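Local coordinates for DUF2442 domain-containing protein (Nitrosomonas europaea, PDB 2AUW) that is of unknown function but may bind DNA, at residues B[12-17]-B[56-61]; B[30-35]-B[78-83]; B[5-10]-B[24-29]. One frame throughout, in Å; residues are numbered along the deposited sequence. Where two conformers were deposited one is given.

Interaction 1: residues B[12-17]-B[56-61]; sequences TAVEAL and ARVHIA
Segments 12-17 and 56-61 run nearly antiparallel, 164° apart, yet no direct hydrogen bond joins them, and V14 and H59 keep their CA atoms 6.0 Å apart. Side chains fill the space. V14 and V58 reach toward each other tip to tip, CG2 of V14 lying 3.8 Å from CG2 of V58. The other V14 methyl, CG1, sits between its own backbone N and carbonyl carbon (chi1 62°), which lays it against the backbone of H59, 3.6 Å from that residue's C. V58 CG1 takes the same kind of position and presses on A16, 3.6 Å from its CB. Further along, I60 extends CD1 to the peptide between T12 and A13, 3.8 Å from A13 N. One water donates to both V14 O and V58 O, bridging the two backbones. An alanine in place of V58 would probably leave V14 CG2 and A16 CB without their methyl partners and open a gap between the segments. Segment 56-61, running into strand 59-60, thus packs over V14 and A16 of strand 11-16, which pairs with strand 21-26, with a classic beta bulge where T12 and A13 both face T25; V58 also touches L22 and V67.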
# COMPACT_ATOMS: atom_id res chain seq x y z
N THR B 12 21.79 0.50 0.84
CA THR B 12 22.40 1.50 1.72
C THR B 12 23.92 1.55 1.70
O THR B 12 24.50 2.50 2.24
CB THR B 12 21.91 1.32 3.18
OG1 THR B 12 22.32 0.03 3.67
CG2 THR B 12 20.41 1.39 3.27
N ALA B 13 24.58 0.54 1.12
CA ALA B 13 26.03 0.57 0.92
C ALA B 13 26.40 -0.50 -0.10
O ALA B 13 25.82 -1.59 -0.09
CB ALA B 13 26.78 0.28 2.25
N VAL B 14 27.37 -0.17 -0.94
CA VAL B 14 28.02 -1.18 -1.83
C VAL B 14 29.55 -1.04 -1.78
O VAL B 14 30.09 0.07 -1.80
CB VAL B 14 27.51 -1.09 -3.30
CG1 VAL B 14 27.83 0.26 -3.92
CG2 VAL B 14 28.08 -2.24 -4.21
N GLU B 15 30.23 -2.18 -1.72
CA GLU B 15 31.69 -2.21 -1.59
C GLU B 15 32.26 -3.27 -2.54
O GLU B 15 31.85 -4.42 -2.48
CB GLU B 15 32.04 -2.58 -0.15
CG GLU B 15 33.49 -2.98 0.07
CD GLU B 15 33.78 -3.38 1.51
OE1 GLU B 15 34.96 -3.28 1.91
OE2 GLU B 15 32.86 -3.81 2.23
N ALA B 16 33.22 -2.86 -3.39
CA ALA B 16 33.91 -3.79 -4.27
C ALA B 16 34.86 -4.63 -3.43
O ALA B 16 35.72 -4.08 -2.71
CB ALA B 16 34.69 -3.03 -5.32
N LEU B 17 34.70 -5.95 -3.50
CA LEU B 17 35.67 -6.86 -2.91
C LEU B 17 36.70 -7.24 -4.01
O LEU B 17 36.80 -6.56 -5.03
CB LEU B 17 34.99 -8.10 -2.32
CG LEU B 17 33.85 -7.88 -1.30
CD1 LEU B 17 33.34 -9.18 -0.72
CD2 LEU B 17 34.28 -6.94 -0.19
N ALA B 56 36.78 -1.56 -8.93
CA ALA B 56 36.94 -0.98 -7.59
C ALA B 56 36.19 0.33 -7.36
O ALA B 56 36.02 0.74 -6.21
CB ALA B 56 38.45 -0.78 -7.30
N ARG B 57 35.78 0.98 -8.43
CA ARG B 57 35.09 2.27 -8.33
C ARG B 57 33.56 2.18 -8.30
O ARG B 57 32.88 3.16 -8.58
CB ARG B 57 35.56 3.22 -9.44
CG ARG B 57 37.08 3.48 -9.43
CD ARG B 57 37.45 4.62 -10.37
NE ARG B 57 37.80 4.14 -11.71
CZ ARG B 57 39.04 3.90 -12.14
NH1 ARG B 57 39.24 3.45 -13.37
NH2 ARG B 57 40.09 4.09 -11.33
N VAL B 58 33.04 0.99 -7.99
CA VAL B 58 31.59 0.77 -7.73
C VAL B 58 31.05 1.72 -6.63
O VAL B 58 31.71 1.96 -5.59
CB VAL B 58 31.27 -0.69 -7.33
CG1 VAL B 58 31.80 -0.99 -5.93
CG2 VAL B 58 29.76 -1.00 -7.41
N HIS B 59 29.84 2.24 -6.87
CA HIS B 59 29.19 3.10 -5.87
C HIS B 59 27.68 3.07 -6.11
O HIS B 59 27.22 2.46 -7.08
CB HIS B 59 29.69 4.53 -6.05
CG HIS B 59 29.59 5.02 -7.46
ND1 HIS B 59 30.57 4.77 -8.41
CD2 HIS B 59 28.61 5.69 -8.11
CE1 HIS B 59 30.20 5.30 -9.56
NE2 HIS B 59 29.03 5.87 -9.40
N ILE B 60 26.91 3.74 -5.26
CA ILE B 60 25.46 3.84 -5.48
C ILE B 60 25.19 5.05 -6.39
O ILE B 60 25.63 6.14 -6.03
CB ILE B 60 24.68 3.99 -4.16
CG1 ILE B 60 24.93 2.80 -3.23
CG2 ILE B 60 23.17 4.23 -4.42
CD1 ILE B 60 24.32 2.95 -1.85
N ALA B 61 24.51 4.86 -7.53
CA ALA B 61 24.21 5.97 -8.49
C ALA B 61 23.45 7.14 -7.84
O ALA B 61 22.49 6.92 -7.09
CB ALA B 61 23.42 5.48 -9.72
O HOH W 1 31.37 2.62 -2.77

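Interaction 2: residues B[30-35]-B[78-83]; sequences EVLEVD and NVYAWA
V34 directs its side chain at helix 76-86, and A83 is the small residue that lets strand and helix come close. The short axes approach to 7.8 Å and are perpendicular, at 90°. CB of V34 packs 3.9 Å from CB of A83. Its CG2, anti to the backbone N, reaches the helix backbone, 3.6 Å from A83 N, and also meets the CB of W82, whereas CG1 turns across V79 and stands 4.0 Å from that residue's CG1. L32, two residues earlier and on the same side of the strand, adds its CB to the surroundings of the A83 methyl.

Y80 supplies the second half of the contact, beside L32. Its ring leaves the helix with CG anti to the backbone N (chi1 -169°), a course that brings the hydroxyl back to the strand although CB starts away from it. CE1 lies 3.9 Å from L32 CD1, approached obliquely. At the end of the ring, OH donates to E30 OE1 over 2.6 Å; OE1 accepts through its syn lone pair and lies in the plane of the ring, at its edge, with carboxylate and ring planes 62° apart. E30 is further held by T28 OG1 and a salt bridge to K84, so its charge is probably well compensated. A water donating to both E33 O and A83 O bridges strand and helix backbones. This is the packing of a helix across one face of an antiparallel sheet, an alpha-beta layer within the DUF2442 region.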
# COMPACT_ATOMS: atom_id res chain seq x y z
N GLU B 30 20.27 -6.60 6.20
CA GLU B 30 21.07 -7.63 5.52
C GLU B 30 22.35 -7.09 4.92
O GLU B 30 22.40 -5.99 4.39
CB GLU B 30 20.26 -8.37 4.44
CG GLU B 30 19.07 -9.12 4.93
CD GLU B 30 18.14 -9.44 3.78
OE1 GLU B 30 17.62 -8.48 3.16
OE2 GLU B 30 18.00 -10.62 3.46
N VAL B 31 23.40 -7.90 5.01
CA VAL B 31 24.67 -7.62 4.36
C VAL B 31 24.93 -8.85 3.48
O VAL B 31 25.05 -9.97 3.97
CB VAL B 31 25.82 -7.40 5.38
CG1 VAL B 31 27.14 -7.16 4.62
CG2 VAL B 31 25.51 -6.22 6.28
N LEU B 32 24.87 -8.65 2.17
CA LEU B 32 24.86 -9.77 1.22
C LEU B 32 25.97 -9.58 0.22
O LEU B 32 26.17 -8.49 -0.31
CB LEU B 32 23.52 -9.83 0.46
CG LEU B 32 22.22 -9.81 1.27
CD1 LEU B 32 21.04 -9.70 0.31
CD2 LEU B 32 22.13 -11.05 2.10
N GLU B 33 26.68 -10.65 -0.08
CA GLU B 33 27.71 -10.59 -1.10
C GLU B 33 27.16 -11.21 -2.39
O GLU B 33 26.27 -12.06 -2.37
CB GLU B 33 29.00 -11.31 -0.65
CG GLU B 33 29.72 -10.60 0.56
CD GLU B 33 31.01 -11.31 1.01
OE1 GLU B 33 31.50 -12.22 0.31
OE2 GLU B 33 31.53 -10.93 2.10
N VAL B 34 27.73 -10.78 -3.50
CA VAL B 34 27.20 -11.23 -4.79
C VAL B 34 28.29 -11.10 -5.85
O VAL B 34 29.00 -10.08 -5.91
CB VAL B 34 25.97 -10.37 -5.19
CG1 VAL B 34 26.35 -8.90 -5.33
CG2 VAL B 34 25.28 -10.93 -6.50
N ASP B 35 28.38 -12.12 -6.70
CA ASP B 35 29.33 -12.09 -7.82
C ASP B 35 28.62 -11.51 -9.03
O ASP B 35 27.48 -11.91 -9.35
CB ASP B 35 29.82 -13.50 -8.12
CG ASP B 35 31.08 -13.52 -8.96
OD1 ASP B 35 31.04 -13.11 -10.12
OD2 ASP B 35 32.12 -13.94 -8.43
N ASN B 78 17.50 -6.12 -9.06
CA ASN B 78 18.16 -7.27 -9.70
C ASN B 78 19.36 -7.72 -8.88
O ASN B 78 19.57 -8.90 -8.68
CB ASN B 78 18.61 -6.93 -11.13
CG ASN B 78 17.48 -6.34 -11.95
OD1 ASN B 78 16.38 -6.87 -11.99
ND2 ASN B 78 17.73 -5.19 -12.55
N VAL B 79 20.17 -6.77 -8.41
CA VAL B 79 21.36 -7.15 -7.60
C VAL B 79 20.96 -7.91 -6.35
O VAL B 79 21.55 -8.94 -6.02
CB VAL B 79 22.25 -5.94 -7.24
CG1 VAL B 79 23.35 -6.41 -6.26
CG2 VAL B 79 22.89 -5.38 -8.53
N TYR B 80 19.91 -7.42 -5.68
CA TYR B 80 19.37 -8.14 -4.52
C TYR B 80 18.96 -9.59 -4.87
O TYR B 80 19.35 -10.56 -4.19
CB TYR B 80 18.19 -7.32 -3.95
CG TYR B 80 17.69 -7.77 -2.63
CD1 TYR B 80 18.26 -7.28 -1.43
CD2 TYR B 80 16.63 -8.66 -2.54
CE1 TYR B 80 17.78 -7.68 -0.19
CE2 TYR B 80 16.15 -9.08 -1.30
CZ TYR B 80 16.74 -8.58 -0.14
OH TYR B 80 16.22 -9.01 1.06
N ALA B 81 18.17 -9.74 -5.94
CA ALA B 81 17.76 -11.07 -6.43
C ALA B 81 18.96 -12.00 -6.70
O ALA B 81 18.92 -13.19 -6.31
CB ALA B 81 16.92 -10.94 -7.69
N TRP B 82 19.99 -11.47 -7.35
CA TRP B 82 21.18 -12.30 -7.69
C TRP B 82 21.89 -12.73 -6.43
O TRP B 82 22.39 -13.85 -6.35
CB TRP B 82 22.18 -11.53 -8.56
CG TRP B 82 21.59 -10.97 -9.80
CD1 TRP B 82 20.44 -11.38 -10.40
CD2 TRP B 82 22.12 -9.92 -10.61
NE1 TRP B 82 20.19 -10.63 -11.52
CE2 TRP B 82 21.20 -9.72 -11.67
CE3 TRP B 82 23.26 -9.10 -10.53
CZ2 TRP B 82 21.40 -8.74 -12.65
CZ3 TRP B 82 23.46 -8.15 -11.51
CH2 TRP B 82 22.51 -7.97 -12.56
N ALA B 83 21.91 -11.83 -5.43
CA ALA B 83 22.58 -12.14 -4.18
C ALA B 83 21.86 -13.30 -3.51
O ALA B 83 22.49 -14.26 -3.02
CB ALA B 83 22.61 -10.90 -3.25
O HOH W 2 25.01 -14.55 -2.25

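Interaction 3: residues B[5-10]-B[24-29]; sequences EYFFPK and TTWSTG
S27 turns its OG between its own backbone N and carbonyl carbon (chi1 72°), and from there OG accepts the K10 backbone N-H at 2.9 Å. In return S27 N donates to K10 O over 2.8 Å, nearly straight at 160° and in the carbonyl plane. Two bonds between the same two residues thus fix the approach of the N-terminal segment. K10 O also receives a CA-H contact from W26 CA at 3.1 Å, while CB of K10 lies alongside the serine side chain. A water links F8 O with S27 OG.

Alongside these polar links, the apolar groups meet edgewise or obliquely. F7 and W26 cross at about a right angle, W26 CZ3 lying at the edge of the F7 ring, 4.0 Å from CE2. P9 CB approaches W26 CE3 obliquely and also meets T28 CG2, which in turn touches the edge of the F8 ring at CE2. The indole is steadied by NE1 donating to T24 OG1 over 2.8 Å, and Y80 of helix 76-86 meets both F7 and W26 edge to face. The site is a type I beta turn, W26 to G29, linking strands 21-26 and 31-35 in a beta hairpin, against which the entry into strand 11-16 is laid.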
# COMPACT_ATOMS: atom_id res chain seq x y z
N GLU B 5 5.36 -2.02 -9.97
CA GLU B 5 6.25 -2.67 -9.03
C GLU B 5 6.73 -1.82 -7.85
O GLU B 5 6.79 -0.57 -7.91
CB GLU B 5 7.35 -3.50 -9.70
CG GLU B 5 7.92 -4.59 -8.78
CD GLU B 5 8.12 -5.94 -9.45
OE1 GLU B 5 7.89 -6.98 -8.78
OE2 GLU B 5 8.50 -5.99 -10.64
N TYR B 6 6.95 -2.53 -6.76
CA TYR B 6 7.43 -1.98 -5.49
C TYR B 6 8.51 -2.98 -5.09
O TYR B 6 8.28 -4.18 -5.13
CB TYR B 6 6.35 -1.96 -4.41
CG TYR B 6 6.84 -1.42 -3.07
CD1 TYR B 6 7.41 -0.16 -2.99
CD2 TYR B 6 6.73 -2.17 -1.90
CE1 TYR B 6 7.88 0.35 -1.78
CE2 TYR B 6 7.19 -1.66 -0.66
CZ TYR B 6 7.77 -0.39 -0.63
OH TYR B 6 8.23 0.16 0.54
N PHE B 7 9.68 -2.45 -4.76
CA PHE B 7 10.79 -3.19 -4.15
C PHE B 7 11.10 -2.57 -2.78
O PHE B 7 11.51 -1.39 -2.64
CB PHE B 7 12.01 -3.22 -5.10
CG PHE B 7 13.21 -3.98 -4.55
CD1 PHE B 7 13.22 -5.37 -4.47
CD2 PHE B 7 14.35 -3.28 -4.14
CE1 PHE B 7 14.34 -6.06 -3.94
CE2 PHE B 7 15.48 -3.96 -3.62
CZ PHE B 7 15.47 -5.36 -3.53
N PHE B 8 10.85 -3.36 -1.77
CA PHE B 8 10.91 -2.88 -0.39
C PHE B 8 12.36 -2.50 0.05
O PHE B 8 12.60 -1.37 0.46
CB PHE B 8 10.20 -3.86 0.58
CG PHE B 8 10.43 -3.52 2.05
CD1 PHE B 8 9.69 -2.51 2.66
CD2 PHE B 8 11.42 -4.17 2.78
CE1 PHE B 8 9.92 -2.15 4.01
CE2 PHE B 8 11.67 -3.84 4.12
CZ PHE B 8 10.90 -2.83 4.75
N PRO B 9 13.33 -3.42 -0.08
CA PRO B 9 14.69 -3.05 0.42
C PRO B 9 15.34 -1.83 -0.24
O PRO B 9 15.16 -1.58 -1.45
CB PRO B 9 15.52 -4.32 0.12
CG PRO B 9 14.53 -5.40 -0.02
CD PRO B 9 13.34 -4.77 -0.67
N LYS B 10 16.07 -1.05 0.55
CA LYS B 10 16.86 0.06 0.02
C LYS B 10 18.32 -0.35 0.08
O LYS B 10 18.74 -0.95 1.06
CB LYS B 10 16.67 1.33 0.87
CG LYS B 10 15.25 1.89 0.86
CD LYS B 10 15.01 2.79 2.09
CE LYS B 10 13.53 2.94 2.42
NZ LYS B 10 12.89 4.10 1.72
N THR B 24 26.98 -5.88 -0.33
CA THR B 24 25.84 -4.94 -0.43
C THR B 24 25.16 -4.90 0.92
O THR B 24 24.94 -5.94 1.51
CB THR B 24 24.83 -5.35 -1.53
OG1 THR B 24 24.41 -6.71 -1.32
CG2 THR B 24 25.48 -5.23 -2.92
N THR B 25 24.85 -3.70 1.39
CA THR B 25 24.13 -3.52 2.66
C THR B 25 22.77 -2.87 2.36
O THR B 25 22.67 -1.96 1.52
CB THR B 25 24.93 -2.63 3.66
OG1 THR B 25 26.26 -3.16 3.80
CG2 THR B 25 24.24 -2.61 5.01
N TRP B 26 21.76 -3.33 3.06
CA TRP B 26 20.38 -2.99 2.76
C TRP B 26 19.66 -2.45 4.00
O TRP B 26 20.02 -2.78 5.11
CB TRP B 26 19.65 -4.23 2.21
CG TRP B 26 20.40 -4.84 1.02
CD1 TRP B 26 21.45 -5.73 1.08
CD2 TRP B 26 20.18 -4.56 -0.37
NE1 TRP B 26 21.89 -6.03 -0.20
CE2 TRP B 26 21.13 -5.32 -1.11
CE3 TRP B 26 19.26 -3.75 -1.07
CZ2 TRP B 26 21.19 -5.31 -2.52
CZ3 TRP B 26 19.31 -3.74 -2.49
CH2 TRP B 26 20.27 -4.52 -3.19
N SER B 27 18.62 -1.64 3.77
CA SER B 27 17.72 -1.15 4.83
C SER B 27 17.00 -2.24 5.64
O SER B 27 16.36 -1.93 6.67
CB SER B 27 16.67 -0.23 4.20
OG SER B 27 15.77 -1.02 3.44
N THR B 28 17.10 -3.50 5.20
CA THR B 28 16.56 -4.65 5.93
C THR B 28 17.50 -5.11 7.05
O THR B 28 17.15 -6.03 7.81
CB THR B 28 16.40 -5.86 5.01
OG1 THR B 28 17.67 -6.08 4.38
CG2 THR B 28 15.31 -5.61 3.91
N GLY B 29 18.68 -4.52 7.11
CA GLY B 29 19.75 -4.99 7.98
C GLY B 29 20.70 -5.99 7.32
O GLY B 29 21.83 -6.16 7.77
O HOH W 3 13.40 -0.41 3.08

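Overall arrangement
From the N terminus, segment 5-10 leads into strand 11-16, and interaction 3 closes the first loop when the chain returns along strand 21-26 to segment 24-29, the end of that strand and the turn that follows it. Interaction 1 starts inside that loop, at 12-17, and closes only at 56-61, so the two cross. Interaction 2 opens at 30-35, after interaction 3 has closed, and ends at 78-83; it therefore follows interaction 3 in series but crosses interaction 1. All three reach the same three-stranded antiparallel sheet: interaction 1 joins its first strand to the strand 59-60 region, interaction 2 lays helix 76-86 on it, and interaction 3 ties the N-terminal segment to its hairpin turn.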